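Local coordinates for protein B-cell differentiation antigen CD72 (Mus musculus, PDB 5B1R) that acts as a B-cell co-receptor that recognises the Sm/RNP self-antigen, probably through this extracellular C-type lectin-like domain, and recruits SHP-1 to inhibit B-cell receptor signalling, at residues 10-13 / 14-17; 30-33 / 34-38; 92-96 / 97-101. The protein carries 2 engineered substitutions. All coordinates share one frame; numbering follows the deposited sequence.

Contact 1 (10-13 / 14-17)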
# COMPACT_ATOMS: atom_id res chain seq x y z
N ILE A 10 8.99 6.04 4.62
CA ILE A 10 9.41 4.90 5.40
C ILE A 10 10.29 4.00 4.54
O ILE A 10 9.83 3.49 3.52
CB ILE A 10 8.18 4.13 5.91
CG1 ILE A 10 7.29 5.07 6.73
CG2 ILE A 10 8.58 2.90 6.70
CD1 ILE A 10 5.83 4.70 6.74
N PRO A 11 11.56 3.79 4.95
CA PRO A 11 12.48 3.04 4.08
C PRO A 11 12.33 1.54 4.22
O PRO A 11 12.10 1.03 5.33
CB PRO A 11 13.86 3.46 4.61
CG PRO A 11 13.61 3.74 6.10
CD PRO A 11 12.22 4.34 6.15
N TYR A 12 12.50 0.82 3.11
CA TYR A 12 12.57 -0.63 3.17
C TYR A 12 13.27 -1.09 1.91
O TYR A 12 12.83 -0.79 0.81
CB TYR A 12 11.18 -1.25 3.24
CG TYR A 12 11.20 -2.75 3.37
CD1 TYR A 12 11.84 -3.38 4.44
CD2 TYR A 12 10.56 -3.54 2.43
CE1 TYR A 12 11.86 -4.76 4.56
CE2 TYR A 12 10.55 -4.92 2.55
CZ TYR A 12 11.21 -5.53 3.61
OH TYR A 12 11.23 -6.90 3.75
N GLN A 13 14.31 -1.92 2.03
CA GLN A 13 14.94 -2.47 0.84
C GLN A 13 15.44 -1.27 -0.01
O GLN A 13 16.11 -0.38 0.51
CB GLN A 13 13.96 -3.40 0.07
CG GLN A 13 13.44 -4.60 0.87
CD GLN A 13 12.37 -5.46 0.15
OE1 GLN A 13 11.60 -4.98 -0.73
NE2 GLN A 13 12.29 -6.73 0.56
N GLU A 14 15.08 -1.25 -1.29
CA GLU A 14 15.34 -0.17 -2.26
C GLU A 14 14.10 0.67 -2.52
O GLU A 14 13.97 1.28 -3.59
CB GLU A 14 15.86 -0.75 -3.57
CG GLU A 14 17.15 -1.50 -3.40
CD GLU A 14 17.59 -2.13 -4.70
OE1 GLU A 14 16.96 -3.13 -5.13
OE2 GLU A 14 18.55 -1.62 -5.31
N ARG A 15 13.20 0.73 -1.53
CA ARG A 15 11.92 1.41 -1.65
C ARG A 15 11.70 2.40 -0.51
O ARG A 15 12.36 2.34 0.54
CB ARG A 15 10.80 0.37 -1.62
CG ARG A 15 10.94 -0.68 -2.70
CD ARG A 15 10.41 -2.02 -2.24
NE ARG A 15 8.97 -2.03 -2.16
CZ ARG A 15 8.26 -2.94 -1.50
NH1 ARG A 15 6.94 -2.88 -1.53
NH2 ARG A 15 8.86 -3.88 -0.77
N CYS A 16 10.73 3.28 -0.72
CA CYS A 16 10.26 4.22 0.28
C CYS A 16 8.73 4.23 0.23
O CYS A 16 8.16 4.32 -0.86
CB CYS A 16 10.74 5.63 -0.05
SG CYS A 16 12.53 5.80 -0.24
N PHE A 17 8.10 4.17 1.40
CA PHE A 17 6.64 4.23 1.47
C PHE A 17 6.18 5.59 1.99
O PHE A 17 6.81 6.20 2.85
CB PHE A 17 6.10 3.16 2.41
CG PHE A 17 6.45 1.78 1.97
CD1 PHE A 17 5.81 1.18 0.90
CD2 PHE A 17 7.43 1.07 2.64
CE1 PHE A 17 6.15 -0.10 0.50
CE2 PHE A 17 7.77 -0.20 2.25
CZ PHE A 17 7.13 -0.79 1.18
O HOH W 1 15.16 2.20 1.41
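Y12 and R15 face each other at the closed end of a beta hairpin, joined by a type II' turn. Two backbone bonds link the pair. The N-H of Y12 reaches R15 O at 3.0 Å, and R15 N gives its hydrogen to Y12 O. One step beyond the non-hydrogen-bonded pair P11 and C16, the bonds I10 N to F17 O and F17 N to I10 O are both 2.8 Å long. I10 O also receives a CA-H...O contact from C16. R15 O has a second donor, a water that also donates to Q13 O and so spans the turn.

The R15 side chain is bent and runs beside Y12 and Q13. In the conformer given for Q13, one of two, NH2 bonds to Q13 OE1 at 3.0 Å, with an N-H...O angle of 150°. The oxygen lies close to the guanidinium plane, but NH2 sits above the amide carbonyl plane. NH2 also reaches the edge of the Y12 ring, 3.6 Å from CD2, with the two planes 63° apart. F17 CZ lies over one face of the guanidinium, toward its rim. NE is taken by a salt bridge to E114, and NH1 is hydrogen-bonded outside the hairpin. The edge of the F17 ring meets Y12 as well, with CE2 3.7 Å from Y12 CB.

C16 points to the face it shares with P11, opposite I10, Y12, R15 and F17, and forms a disulfide with C5. Backbone bonds between E14 and A117 and between C16 and S115 join the hairpin to strand 109-119. I10 and F17 pack on L59 of helix 57-60.

Contact 2 (30-33 / 34-38); sequences QKYC and TSLSS
Y32 overlaps L36, four residues further on. L36 CG lies over one face of the ring, toward its rim, and L36 CD1 is 3.7 Å from Y32 CE2. The ring is swung there with CG anti to the backbone N (chi1 -177°). R24 makes a cation-pi contact with the same tyrosine, and Y18 of strand 15-21 touches both Y32 and L36.

The S35 hydroxyl folds back onto the helix backbone. OG sits between the backbone N and the carbonyl carbon (chi1 83°) and donates to Y32 O at 2.7 Å, in the carbonyl plane and on a lone pair. Y32 O also has a weak bond from L36 N.

C33 O takes two donors. L36 N and S38 N are each 2.9 Å from C33 O and approach from opposite faces of its plane. S38 OG in turn donates to L36 O at 3.0 Å. C33 is buried, and its SG forms a disulfide with C113, tying the helix to strand 109-119.

S37 has positive phi and is the C-prime residue. The bonds S38 N to C33 O and S37 N to T34 O complete a Schellman motif, which ends helix 26-35 of the C-type lectin fold.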
# COMPACT_ATOMS: atom_id res chain seq x y z
N GLN A 30 -4.54 6.20 -6.71
CA GLN A 30 -3.56 5.90 -7.76
C GLN A 30 -3.06 7.18 -8.43
O GLN A 30 -1.85 7.37 -8.60
CB GLN A 30 -4.15 4.95 -8.80
CG GLN A 30 -3.13 4.51 -9.83
CD GLN A 30 -3.67 3.44 -10.75
OE1 GLN A 30 -4.87 3.39 -11.02
NE2 GLN A 30 -2.79 2.57 -11.23
N LYS A 31 -3.98 8.08 -8.76
CA LYS A 31 -3.59 9.33 -9.39
C LYS A 31 -2.72 10.16 -8.46
O LYS A 31 -1.75 10.79 -8.90
CB LYS A 31 -4.84 10.10 -9.80
CG LYS A 31 -5.50 9.53 -11.04
CD LYS A 31 -6.93 10.04 -11.24
CE LYS A 31 -6.98 11.48 -11.74
NZ LYS A 31 -6.70 12.49 -10.68
N TYR A 32 -3.04 10.15 -7.18
CA TYR A 32 -2.25 10.90 -6.23
C TYR A 32 -0.83 10.32 -6.15
O TYR A 32 0.16 11.05 -6.20
CB TYR A 32 -2.91 10.97 -4.86
CG TYR A 32 -2.10 11.80 -3.93
CD1 TYR A 32 -1.98 13.17 -4.13
CD2 TYR A 32 -1.38 11.22 -2.91
CE1 TYR A 32 -1.19 13.93 -3.31
CE2 TYR A 32 -0.59 11.97 -2.09
CZ TYR A 32 -0.50 13.33 -2.29
OH TYR A 32 0.30 14.10 -1.48
N CYS A 33 -0.71 9.00 -6.03
CA CYS A 33 0.64 8.42 -6.01
C CYS A 33 1.40 8.78 -7.29
O CYS A 33 2.58 9.13 -7.25
CB CYS A 33 0.62 6.91 -5.82
SG CYS A 33 -0.09 6.33 -4.25
N THR A 34 0.73 8.72 -8.43
CA THR A 34 1.37 9.07 -9.69
C THR A 34 1.86 10.52 -9.68
O THR A 34 2.93 10.81 -10.21
CB THR A 34 0.39 8.86 -10.87
OG1 THR A 34 0.08 7.46 -10.94
CG2 THR A 34 1.00 9.32 -12.19
N SER A 35 1.11 11.42 -9.04
CA SER A 35 1.52 12.82 -8.93
C SER A 35 2.79 12.99 -8.10
O SER A 35 3.48 14.01 -8.20
CB SER A 35 0.38 13.69 -8.38
OG SER A 35 0.33 13.64 -6.97
N LEU A 36 3.10 11.98 -7.28
CA LEU A 36 4.35 11.94 -6.50
C LEU A 36 5.44 11.14 -7.22
O LEU A 36 6.43 10.77 -6.59
CB LEU A 36 4.10 11.32 -5.12
CG LEU A 36 3.02 11.96 -4.25
CD1 LEU A 36 2.91 11.24 -2.91
CD2 LEU A 36 3.30 13.46 -4.07
N SER A 37 5.24 10.87 -8.51
CA SER A 37 6.16 10.01 -9.27
C SER A 37 6.34 8.67 -8.56
O SER A 37 7.43 8.11 -8.53
CB SER A 37 7.50 10.71 -9.52
OG SER A 37 7.27 11.95 -10.15
N SER A 38 5.24 8.19 -7.99
CA SER A 38 5.23 6.97 -7.18
C SER A 38 4.11 6.09 -7.68
O SER A 38 3.44 6.42 -8.66
CB SER A 38 5.02 7.34 -5.71
OG SER A 38 6.09 8.13 -5.27

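Contact 3 (92-96 / 97-101). Unlike the reference sequence in segment 92-96: K93 (reference Thr). Unlike the reference sequence in segment 97-101: K99 (reference Glu).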
# COMPACT_ATOMS: atom_id res chain seq x y z
N LYS A 92 -6.56 -4.33 5.71
CA LYS A 92 -7.42 -4.09 6.86
C LYS A 92 -6.95 -4.98 7.99
O LYS A 92 -6.53 -6.12 7.76
CB LYS A 92 -8.87 -4.40 6.49
CG LYS A 92 -9.84 -4.20 7.64
CD LYS A 92 -11.27 -4.23 7.12
CE LYS A 92 -12.29 -3.90 8.22
NZ LYS A 92 -13.62 -3.62 7.62
N LYS A 93 -7.01 -4.47 9.22
CA LYS A 93 -6.47 -5.22 10.34
C LYS A 93 -7.53 -6.06 11.01
O LYS A 93 -8.57 -5.55 11.42
CB LYS A 93 -5.80 -4.32 11.38
CG LYS A 93 -4.90 -5.12 12.32
CD LYS A 93 -4.05 -4.26 13.22
CE LYS A 93 -3.05 -5.15 13.95
NZ LYS A 93 -2.42 -4.47 15.11
N TYR A 94 -7.26 -7.35 11.10
CA TYR A 94 -8.11 -8.27 11.83
C TYR A 94 -7.37 -8.79 13.04
O TYR A 94 -6.42 -9.56 12.91
CB TYR A 94 -8.53 -9.43 10.94
CG TYR A 94 -9.44 -9.01 9.82
CD1 TYR A 94 -8.91 -8.57 8.60
CD2 TYR A 94 -10.82 -9.02 9.98
CE1 TYR A 94 -9.74 -8.18 7.58
CE2 TYR A 94 -11.65 -8.63 8.96
CZ TYR A 94 -11.11 -8.21 7.76
OH TYR A 94 -11.95 -7.82 6.74
N TYR A 95 -7.81 -8.37 14.22
CA TYR A 95 -7.16 -8.74 15.47
C TYR A 95 -5.67 -8.40 15.40
O TYR A 95 -5.29 -7.23 15.46
CB TYR A 95 -7.40 -10.22 15.77
CG TYR A 95 -8.85 -10.61 15.55
CD1 TYR A 95 -9.83 -10.25 16.47
CD2 TYR A 95 -9.24 -11.30 14.41
CE1 TYR A 95 -11.16 -10.59 16.26
CE2 TYR A 95 -10.56 -11.64 14.19
CZ TYR A 95 -11.52 -11.29 15.12
OH TYR A 95 -12.83 -11.62 14.92
N GLN A 96 -4.83 -9.42 15.24
CA GLN A 96 -3.38 -9.18 15.24
C GLN A 96 -2.75 -9.09 13.84
O GLN A 96 -1.57 -8.76 13.73
CB GLN A 96 -2.66 -10.24 16.08
CG GLN A 96 -3.12 -10.32 17.53
CD GLN A 96 -2.61 -9.18 18.40
OE1 GLN A 96 -2.31 -8.09 17.92
NE2 GLN A 96 -2.49 -9.44 19.70
N LYS A 97 -3.52 -9.37 12.79
CA LYS A 97 -2.94 -9.42 11.44
C LYS A 97 -3.62 -8.52 10.43
O LYS A 97 -4.85 -8.54 10.29
CB LYS A 97 -2.98 -10.85 10.89
CG LYS A 97 -1.83 -11.73 11.32
CD LYS A 97 -1.93 -13.08 10.64
CE LYS A 97 -1.02 -14.10 11.30
NZ LYS A 97 -1.28 -15.47 10.77
N TRP A 98 -2.82 -7.76 9.69
CA TRP A 98 -3.30 -7.10 8.48
C TRP A 98 -3.56 -8.15 7.41
O TRP A 98 -2.78 -9.09 7.25
CB TRP A 98 -2.28 -6.06 7.99
CG TRP A 98 -2.19 -4.88 8.91
CD1 TRP A 98 -1.38 -4.75 10.00
CD2 TRP A 98 -2.98 -3.69 8.85
NE1 TRP A 98 -1.61 -3.54 10.62
CE2 TRP A 98 -2.58 -2.87 9.93
CE3 TRP A 98 -3.98 -3.23 7.99
CZ2 TRP A 98 -3.16 -1.63 10.17
CZ3 TRP A 98 -4.53 -2.00 8.22
CH2 TRP A 98 -4.13 -1.21 9.31
N LYS A 99 -4.66 -7.98 6.68
CA LYS A 99 -5.04 -8.87 5.59
C LYS A 99 -5.36 -8.06 4.35
O LYS A 99 -5.80 -6.91 4.45
CB LYS A 99 -6.27 -9.71 5.98
CG LYS A 99 -5.97 -10.72 7.08
CD LYS A 99 -7.17 -11.58 7.40
CE LYS A 99 -6.86 -12.49 8.58
NZ LYS A 99 -6.05 -13.68 8.20
N ARG A 100 -5.15 -8.66 3.19
CA ARG A 100 -5.66 -8.10 1.95
C ARG A 100 -7.16 -8.37 1.88
O ARG A 100 -7.60 -9.51 2.08
CB ARG A 100 -4.97 -8.73 0.74
CG ARG A 100 -5.44 -8.17 -0.59
CD ARG A 100 -4.78 -8.85 -1.79
NE ARG A 100 -3.33 -8.69 -1.72
CZ ARG A 100 -2.66 -7.64 -2.19
NH1 ARG A 100 -3.29 -6.69 -2.87
NH2 ARG A 100 -1.35 -7.56 -1.99
N THR A 101 -7.94 -7.33 1.61
CA THR A 101 -9.38 -7.42 1.52
C THR A 101 -9.85 -6.70 0.26
O THR A 101 -9.15 -5.86 -0.31
CB THR A 101 -10.06 -6.81 2.73
OG1 THR A 101 -9.85 -5.40 2.72
CG2 THR A 101 -9.51 -7.38 4.02
O HOH W 2 -0.70 -2.71 13.34
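K93 lies across W98 at about a right angle, and this is the tightly packed part of the hairpin. K93 CB stands over the centre of the six-membered ring, 3.7 Å from its centroid and 7° off the normal, a CH-pi contact. The chain then runs on extended, with K93 CD 3.6 Å from W98 NE1. A water bridges the ends, accepting from K93 NZ and from NE1 at the indole edge, each at 3.0 Å. W98 is buried and also packs on L63. K93 and K99 both differ from the reference sequence.

The other face carries K92, Y94, K97 and K99, and a smaller second cluster forms round Y94. T101 CG2 meets the edge of the Y94 ring, 3.7 Å from CE1. The K99 chain crosses Y94 at about a right angle, with K99 CD 3.7 Å from Y94 CD1. The loose, solvent side is the type II' turn from Y94 to K97, where Y95, Q96 and K97 are exposed.

Paired backbone bonds join K92 to K99 and Y94 to K97, between them the non-hydrogen-bonded pair K93 and W98. R100 NH1 makes a salt bridge with D89 of strand 87-94 and a hydrogen bond to Q72 O. The hairpin forms the tip of a three-stranded antiparallel sheet, in which strand 87-94 lies between 69-70 and 97-104.

How the contacts relate
The three contacts follow one another along the chain within one C-type lectin-like domain. None touches another. Contacts 1 and 2 are the nearest pair, with centres 16 Å apart and nearest atoms about 6 Å apart. Strand 15-21 of contact 1 runs on to Y18 and S20, which Y32 of contact 2 touches. Both contacts reach strand 109-119, contact 1 by backbone bonds and contact 2 by the C33 disulfide. Contacts 2 and 3 lie on opposite sides of the chain's centre, 25 Å apart between centres. Contact 3 lies in a separate three-stranded sheet; its centre is 21 Å from that of contact 1. A glycerol, probably from the crystallisation liquor, lies about 6 Å from the R15 side chain.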